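PDB 2AUW: DUF2442 domain-containing protein, which is of unknown function but may bind DNA. Local coordinates for residues W26-V36 and R76-Q86. Sequence-based numbering, arbitrary orientation. Where two conformers were deposited one is given.
Sequences WSTGEVLEVDV and RDNVYAWAKEQ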
# COMPACT_ATOMS: atom_id res chain seq x y z
N TRP B 26 -16.30 -15.02 1.60
CA TRP B 26 -15.19 -14.12 1.37
C TRP B 26 -14.17 -14.18 2.52
O TRP B 26 -14.54 -14.49 3.63
CB TRP B 26 -15.70 -12.69 1.18
CG TRP B 26 -16.78 -12.61 0.09
CD1 TRP B 26 -18.12 -12.87 0.24
CD2 TRP B 26 -16.58 -12.31 -1.30
NE1 TRP B 26 -18.78 -12.73 -0.98
CE2 TRP B 26 -17.85 -12.40 -1.94
CE3 TRP B 26 -15.45 -11.97 -2.07
CZ2 TRP B 26 -18.03 -12.14 -3.32
CZ3 TRP B 26 -15.62 -11.71 -3.46
CH2 TRP B 26 -16.91 -11.79 -4.05
N SER B 27 -12.91 -13.85 2.21
CA SER B 27 -11.85 -13.71 3.22
C SER B 27 -12.11 -12.67 4.32
O SER B 27 -11.35 -12.60 5.31
CB SER B 27 -10.54 -13.35 2.50
OG SER B 27 -10.63 -12.01 2.03
N THR B 28 -13.17 -11.87 4.17
CA THR B 28 -13.61 -10.91 5.18
C THR B 28 -14.45 -11.57 6.28
O THR B 28 -14.83 -10.91 7.25
CB THR B 28 -14.52 -9.84 4.57
OG1 THR B 28 -15.58 -10.52 3.89
CG2 THR B 28 -13.74 -8.93 3.56
N GLY B 29 -14.76 -12.84 6.09
CA GLY B 29 -15.72 -13.55 6.94
C GLY B 29 -17.16 -13.50 6.42
O GLY B 29 -17.97 -14.35 6.79
N GLU B 30 -17.46 -12.56 5.52
CA GLU B 30 -18.83 -12.37 5.02
C GLU B 30 -19.32 -13.54 4.19
O GLU B 30 -18.57 -14.15 3.42
CB GLU B 30 -18.97 -11.07 4.21
CG GLU B 30 -18.72 -9.82 4.97
CD GLU B 30 -18.47 -8.66 4.01
OE1 GLU B 30 -17.48 -8.73 3.25
OE2 GLU B 30 -19.31 -7.76 3.98
N VAL B 31 -20.59 -13.85 4.35
CA VAL B 31 -21.28 -14.84 3.54
C VAL B 31 -22.47 -14.08 2.93
O VAL B 31 -23.34 -13.59 3.65
CB VAL B 31 -21.75 -16.06 4.36
CG1 VAL B 31 -22.51 -17.05 3.45
CG2 VAL B 31 -20.56 -16.76 5.00
N LEU B 32 -22.42 -13.88 1.63
CA LEU B 32 -23.37 -12.96 0.95
C LEU B 32 -24.05 -13.71 -0.17
O LEU B 32 -23.42 -14.41 -0.94
CB LEU B 32 -22.62 -11.75 0.36
CG LEU B 32 -21.67 -10.96 1.26
CD1 LEU B 32 -20.93 -9.93 0.43
CD2 LEU B 32 -22.46 -10.30 2.36
N GLU B 33 -25.35 -13.51 -0.29
CA GLU B 33 -26.08 -14.10 -1.39
C GLU B 33 -26.33 -13.02 -2.45
O GLU B 33 -26.39 -11.83 -2.15
CB GLU B 33 -27.41 -14.73 -0.92
CG GLU B 33 -27.22 -15.97 0.02
CD GLU B 33 -28.54 -16.61 0.50
OE1 GLU B 33 -29.62 -16.27 -0.03
OE2 GLU B 33 -28.47 -17.47 1.41
N VAL B 34 -26.50 -13.47 -3.68
CA VAL B 34 -26.63 -12.51 -4.78
C VAL B 34 -27.36 -13.18 -5.94
O VAL B 34 -27.07 -14.34 -6.30
CB VAL B 34 -25.23 -12.03 -5.24
CG1 VAL B 34 -24.39 -13.19 -5.74
CG2 VAL B 34 -25.34 -10.88 -6.32
N ASP B 35 -28.28 -12.44 -6.54
CA ASP B 35 -28.99 -12.93 -7.73
C ASP B 35 -28.23 -12.49 -8.96
O ASP B 35 -27.83 -11.31 -9.08
CB ASP B 35 -30.41 -12.36 -7.75
CG ASP B 35 -31.33 -13.12 -8.68
OD1 ASP B 35 -31.13 -13.08 -9.90
OD2 ASP B 35 -32.26 -13.75 -8.18
N VAL B 36 -28.00 -13.42 -9.88
CA VAL B 36 -27.34 -13.11 -11.15
C VAL B 36 -28.26 -13.36 -12.36
O VAL B 36 -27.79 -13.33 -13.48
CB VAL B 36 -25.99 -13.84 -11.35
CG1 VAL B 36 -24.94 -13.33 -10.36
CG2 VAL B 36 -26.17 -15.39 -11.23
N ARG B 76 -14.81 -11.36 -9.52
CA ARG B 76 -15.23 -11.46 -8.10
C ARG B 76 -15.59 -10.08 -7.54
O ARG B 76 -16.53 -9.96 -6.76
CB ARG B 76 -14.19 -12.17 -7.22
CG ARG B 76 -12.91 -11.40 -7.03
CD ARG B 76 -11.98 -12.18 -6.15
NE ARG B 76 -11.12 -11.36 -5.29
CZ ARG B 76 -10.01 -10.74 -5.70
NH1 ARG B 76 -9.28 -10.03 -4.82
NH2 ARG B 76 -9.63 -10.80 -6.97
N ASP B 77 -14.91 -9.03 -8.00
CA ASP B 77 -15.15 -7.69 -7.49
C ASP B 77 -16.55 -7.20 -7.87
O ASP B 77 -17.24 -6.56 -7.05
CB ASP B 77 -14.05 -6.69 -7.91
CG ASP B 77 -13.84 -6.61 -9.44
OD1 ASP B 77 -13.91 -7.65 -10.13
OD2 ASP B 77 -13.64 -5.49 -9.94
N ASN B 78 -16.95 -7.43 -9.12
CA ASN B 78 -18.32 -7.08 -9.55
C ASN B 78 -19.35 -7.88 -8.77
O ASN B 78 -20.35 -7.35 -8.32
CB ASN B 78 -18.51 -7.31 -11.06
CG ASN B 78 -17.42 -6.65 -11.87
OD1 ASN B 78 -17.11 -5.48 -11.68
ND2 ASN B 78 -16.79 -7.42 -12.74
N VAL B 79 -19.10 -9.18 -8.60
CA VAL B 79 -20.07 -10.02 -7.85
C VAL B 79 -20.26 -9.52 -6.43
O VAL B 79 -21.37 -9.41 -5.94
CB VAL B 79 -19.71 -11.52 -7.86
CG1 VAL B 79 -20.67 -12.27 -6.91
CG2 VAL B 79 -19.83 -12.07 -9.29
N TYR B 80 -19.13 -9.18 -5.78
CA TYR B 80 -19.19 -8.58 -4.44
C TYR B 80 -20.06 -7.30 -4.42
O TYR B 80 -20.97 -7.15 -3.58
CB TYR B 80 -17.75 -8.33 -3.96
CG TYR B 80 -17.62 -7.95 -2.53
CD1 TYR B 80 -17.50 -8.95 -1.53
CD2 TYR B 80 -17.59 -6.62 -2.14
CE1 TYR B 80 -17.35 -8.61 -0.20
CE2 TYR B 80 -17.46 -6.27 -0.80
CZ TYR B 80 -17.34 -7.28 0.16
OH TYR B 80 -17.20 -6.89 1.47
N ALA B 81 -19.77 -6.38 -5.35
CA ALA B 81 -20.56 -5.14 -5.49
C ALA B 81 -22.07 -5.40 -5.66
O ALA B 81 -22.90 -4.72 -5.01
CB ALA B 81 -20.06 -4.31 -6.66
N TRP B 82 -22.41 -6.37 -6.51
CA TRP B 82 -23.84 -6.68 -6.77
C TRP B 82 -24.49 -7.23 -5.51
O TRP B 82 -25.65 -6.92 -5.23
CB TRP B 82 -24.01 -7.72 -7.88
CG TRP B 82 -23.35 -7.35 -9.15
CD1 TRP B 82 -22.97 -6.10 -9.53
CD2 TRP B 82 -22.98 -8.22 -10.22
NE1 TRP B 82 -22.36 -6.13 -10.76
CE2 TRP B 82 -22.35 -7.42 -11.21
CE3 TRP B 82 -23.10 -9.61 -10.44
CZ2 TRP B 82 -21.85 -7.96 -12.39
CZ3 TRP B 82 -22.61 -10.13 -11.62
CH2 TRP B 82 -21.98 -9.30 -12.58
N ALA B 83 -23.72 -8.01 -4.75
CA ALA B 83 -24.26 -8.60 -3.53
C ALA B 83 -24.58 -7.48 -2.56
O ALA B 83 -25.66 -7.47 -1.92
CB ALA B 83 -23.23 -9.59 -2.91
N LYS B 84 -23.66 -6.52 -2.42
CA LYS B 84 -23.90 -5.36 -1.53
C LYS B 84 -25.12 -4.53 -1.99
O LYS B 84 -26.03 -4.21 -1.20
CB LYS B 84 -22.66 -4.47 -1.43
CG LYS B 84 -21.49 -5.12 -0.66
CD LYS B 84 -21.98 -5.78 0.62
CE LYS B 84 -20.87 -6.51 1.38
NZ LYS B 84 -20.26 -5.53 2.26
N GLU B 85 -25.12 -4.19 -3.27
CA GLU B 85 -26.19 -3.37 -3.87
C GLU B 85 -27.57 -4.04 -3.72
O GLU B 85 -28.55 -3.39 -3.29
CB GLU B 85 -25.82 -3.10 -5.33
CG GLU B 85 -24.62 -2.13 -5.47
CD GLU B 85 -24.02 -2.12 -6.85
OE1 GLU B 85 -24.70 -2.63 -7.77
OE2 GLU B 85 -22.89 -1.59 -7.04
N GLN B 86 -27.63 -5.33 -3.96
CA GLN B 86 -28.88 -6.07 -3.79
C GLN B 86 -29.38 -6.14 -2.34
O GLN B 86 -30.56 -6.37 -2.10
CB GLN B 86 -28.78 -7.48 -4.38
CG GLN B 86 -28.71 -7.50 -5.89
CD GLN B 86 -28.54 -8.90 -6.42
OE1 GLN B 86 -28.86 -9.88 -5.73
NE2 GLN B 86 -28.00 -9.01 -7.63
O HOH W 1 -27.43 -9.36 -1.36
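Over one face of the Trp26 indole stands Tyr80, in an edge-to-face (T-shaped) stack: CD1 of Tyr80 lies 3.5 Å from CD2 of Trp26, and the ring planes meet at 80°. The indole's edge meets the carbonyl O of Arg76 and CG1 of Val79; the Tyr80 edge also meets Glu30 OE1, and Val36 CG1 lies at the edge of the Trp82 ring. This is helix-on-sheet packing within the DUF2442 region: helix 76-86 crosses edge strand 31-35 of a three-stranded antiparallel sheet nearly at right angles (88°), 7.4 Å between axes. Where the backbones come nearest, Ala83 CB lies 3.9 Å from CB of Val34; CG1 of Val34 meets Val79, and Leu32 CD1 reaches Tyr80.

A chi1 of -169° swings the Tyr80 ring toward the turn between strands 21-26 and 31-35, where OH donates to the syn lone pair of Glu30 OE1 (2.6 Å). Thr28 OG1 donates to the anti lone pair of that oxygen, and Lys84 NZ forms a salt bridge to OE2, so three donors grip the carboxylate. At the strand's other end the Gln86 amide bonds both backbone polar atoms of Asp35: Asp35 N to Gln86 OE1 is 2.7 Å and nearly straight, and Gln86 NE2 returns a bond to Asp35 O, also 2.7 Å.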